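Local structure of DnaJ homolog subfamily C member 27-A (Xenopus laevis, 6JMG) at residues 150-153 and 157-160. The protein binds GTP with magnesium as a Rab-family small GTPase joined to a DnaJ domain, and is possibly involved in regulating the MEK/ERK pathway. Sequence-based numbering, arbitrary orientation.
Sequences RLWS and GFLY
One face of the Tyr-160 ring is covered by Arg-150: the backbone N lies over the rim and CB lies over the same face, 4.0 Å from the ring centroid in a CH-pi contact. At the ring's edge, near its plane, are NH2 of Arg-150 and OG of Ser-153. The arginine chain runs across the tyrosine and bends at chi3 (-72°), which brings its guanidinium back so that Tyr-160 CD2 meets one face of it, 3.6 Å from Arg-150 CZ. The two planes are 70° apart, so this is a ring edge against a guanidinium face. At the other end of the contact, Trp-152 CZ3 reaches the edge of the Phe-158 ring, 4.0 Å from Phe-158 CD2, in an oblique pair with planes inclined at 58°; Phe-158 also stacks on Phe-129 of strand 128-134. Between the arginine-tyrosine contact and the aromatic pair sits Ser-153, small enough for its CB to pack on Tyr-160 CB; its OG bonds back to Gly-149 O within the helix. A Schellman motif ends helix 146-154: Phe-158 N donates to Ser-153 O (3.1 Å), Gly-157 N bonds to Glu-154 O, and Gly-157 supplies the positive phi that suits glycine. The turn leads into edge strand 159-163, completing a beta-alpha-beta unit of the Ras-type fold. An alanine in place of Tyr-160 would probably strip Arg-150 of the surface its CB and guanidinium rest on and leave Glu-162 without its hydroxyl partner. Apart from the capping bond, carbon and ring surfaces make the contact, while Glu-146 and Glu-154 meet Arg-150's charge within its own helix.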
ATOM      1  N   ARG A 150      -5.964  -5.543  13.176  1.00 49.69           N
ATOM      2  CA  ARG A 150      -6.950  -4.852  12.358  1.00 65.97           C
ATOM      3  C   ARG A 150      -6.655  -3.361  12.317  1.00 73.15           C
ATOM      4  O   ARG A 150      -6.797  -2.718  11.271  1.00 77.03           O
ATOM      5  CB  ARG A 150      -8.366  -5.119  12.871  1.00 60.87           C
ATOM      6  CG  ARG A 150      -9.418  -4.653  11.887  1.00 58.75           C
ATOM      7  CD  ARG A 150     -10.838  -4.925  12.347  1.00 60.46           C
ATOM      8  NE  ARG A 150     -11.207  -6.336  12.288  1.00 63.26           N
ATOM      9  CZ  ARG A 150     -11.507  -6.987  11.169  1.00 72.22           C
ATOM     10  NH1 ARG A 150     -11.466  -6.361   9.987  1.00 65.90           N
ATOM     11  NH2 ARG A 150     -11.830  -8.274  11.233  1.00 64.81           N
ATOM     12  N   LEU A 151      -6.197  -2.803  13.436  1.00 68.30           N
ATOM     13  CA  LEU A 151      -5.924  -1.375  13.466  1.00 69.27           C
ATOM     14  C   LEU A 151      -4.701  -1.035  12.631  1.00 65.32           C
ATOM     15  O   LEU A 151      -4.706  -0.051  11.885  1.00 66.35           O
ATOM     16  CB  LEU A 151      -5.705  -0.902  14.903  1.00 68.68           C
ATOM     17  CG  LEU A 151      -5.423   0.595  14.959  1.00 65.27           C
ATOM     18  CD1 LEU A 151      -6.685   1.356  14.605  1.00 71.25           C
ATOM     19  CD2 LEU A 151      -4.893   1.021  16.296  1.00 63.85           C
ATOM     20  N   TRP A 152      -3.657  -1.851  12.720  1.00 54.27           N
ATOM     21  CA  TRP A 152      -2.470  -1.581  11.928  1.00 58.16           C
ATOM     22  C   TRP A 152      -2.785  -1.699  10.451  1.00 69.61           C
ATOM     23  O   TRP A 152      -2.365  -0.861   9.649  1.00 73.80           O
ATOM     24  CB  TRP A 152      -1.363  -2.537  12.341  1.00 53.69           C
ATOM     25  CG  TRP A 152      -0.069  -2.336  11.651  1.00 59.34           C
ATOM     26  CD1 TRP A 152       0.994  -1.642  12.116  1.00 61.86           C
ATOM     27  CD2 TRP A 152       0.328  -2.885  10.385  1.00 62.91           C
ATOM     28  NE1 TRP A 152       2.032  -1.699  11.218  1.00 67.26           N
ATOM     29  CE2 TRP A 152       1.651  -2.460  10.145  1.00 68.75           C
ATOM     30  CE3 TRP A 152      -0.309  -3.694   9.432  1.00 56.55           C
ATOM     31  CZ2 TRP A 152       2.355  -2.804   8.986  1.00 65.68           C
ATOM     32  CZ3 TRP A 152       0.390  -4.030   8.275  1.00 61.47           C
ATOM     33  CH2 TRP A 152       1.712  -3.585   8.065  1.00 63.91           C
ATOM     34  N   SER A 153      -3.586  -2.698  10.094  1.00 72.21           N
ATOM     35  CA  SER A 153      -3.945  -2.929   8.701  1.00 73.60           C
ATOM     36  C   SER A 153      -4.939  -1.882   8.205  1.00 69.34           C
ATOM     37  O   SER A 153      -4.703  -1.211   7.194  1.00 68.15           O
ATOM     38  CB  SER A 153      -4.523  -4.334   8.553  1.00 72.08           C
ATOM     39  OG  SER A 153      -3.657  -5.288   9.131  1.00 71.82           O
ATOM     40  N   GLY A 157      -5.335   1.444   4.960  1.00 64.69           N
ATOM     41  CA  GLY A 157      -6.080   1.099   3.765  1.00 64.78           C
ATOM     42  C   GLY A 157      -5.993  -0.355   3.358  1.00 66.67           C
ATOM     43  O   GLY A 157      -6.404  -0.696   2.246  1.00 73.57           O
ATOM     44  N   PHE A 158      -5.474  -1.221   4.219  1.00 56.94           N
ATOM     45  CA  PHE A 158      -5.327  -2.634   3.912  1.00 63.76           C
ATOM     46  C   PHE A 158      -6.582  -3.414   4.318  1.00 66.21           C
ATOM     47  O   PHE A 158      -7.365  -2.990   5.167  1.00 72.72           O
ATOM     48  CB  PHE A 158      -4.122  -3.213   4.651  1.00 63.52           C
ATOM     49  CG  PHE A 158      -2.812  -2.532   4.342  1.00 59.48           C
ATOM     50  CD1 PHE A 158      -2.657  -1.748   3.205  1.00 51.07           C
ATOM     51  CD2 PHE A 158      -1.717  -2.693   5.200  1.00 59.63           C
ATOM     52  CE1 PHE A 158      -1.425  -1.143   2.913  1.00 48.59           C
ATOM     53  CE2 PHE A 158      -0.482  -2.087   4.930  1.00 56.72           C
ATOM     54  CZ  PHE A 158      -0.337  -1.310   3.789  1.00 52.63           C
ATOM     55  N   LEU A 159      -6.769  -4.568   3.696  1.00 63.28           N
ATOM     56  CA  LEU A 159      -7.751  -5.526   4.174  1.00 58.06           C
ATOM     57  C   LEU A 159      -7.129  -6.351   5.288  1.00 58.82           C
ATOM     58  O   LEU A 159      -5.916  -6.571   5.312  1.00 67.74           O
ATOM     59  CB  LEU A 159      -8.229  -6.441   3.049  1.00 61.84           C
ATOM     60  CG  LEU A 159      -8.786  -5.729   1.823  1.00 68.19           C
ATOM     61  CD1 LEU A 159      -9.256  -6.724   0.792  1.00 71.02           C
ATOM     62  CD2 LEU A 159      -9.931  -4.845   2.266  1.00 61.32           C
ATOM     63  N   TYR A 160      -7.968  -6.813   6.215  1.00 65.47           N
ATOM     64  CA  TYR A 160      -7.499  -7.588   7.357  1.00 59.80           C
ATOM     65  C   TYR A 160      -8.323  -8.851   7.475  1.00 59.42           C
ATOM     66  O   TYR A 160      -9.554  -8.807   7.386  1.00 65.58           O
ATOM     67  CB  TYR A 160      -7.598  -6.807   8.656  1.00 55.10           C
ATOM     68  CG  TYR A 160      -7.221  -7.628   9.867  1.00 53.72           C
ATOM     69  CD1 TYR A 160      -5.890  -7.768  10.251  1.00 51.64           C
ATOM     70  CD2 TYR A 160      -8.189  -8.263  10.629  1.00 60.91           C
ATOM     71  CE1 TYR A 160      -5.541  -8.513  11.375  1.00 57.01           C
ATOM     72  CE2 TYR A 160      -7.846  -9.017  11.760  1.00 59.62           C
ATOM     73  CZ  TYR A 160      -6.527  -9.135  12.126  1.00 57.16           C
ATOM     74  OH  TYR A 160      -6.184  -9.884  13.230  1.00 71.02           O
TER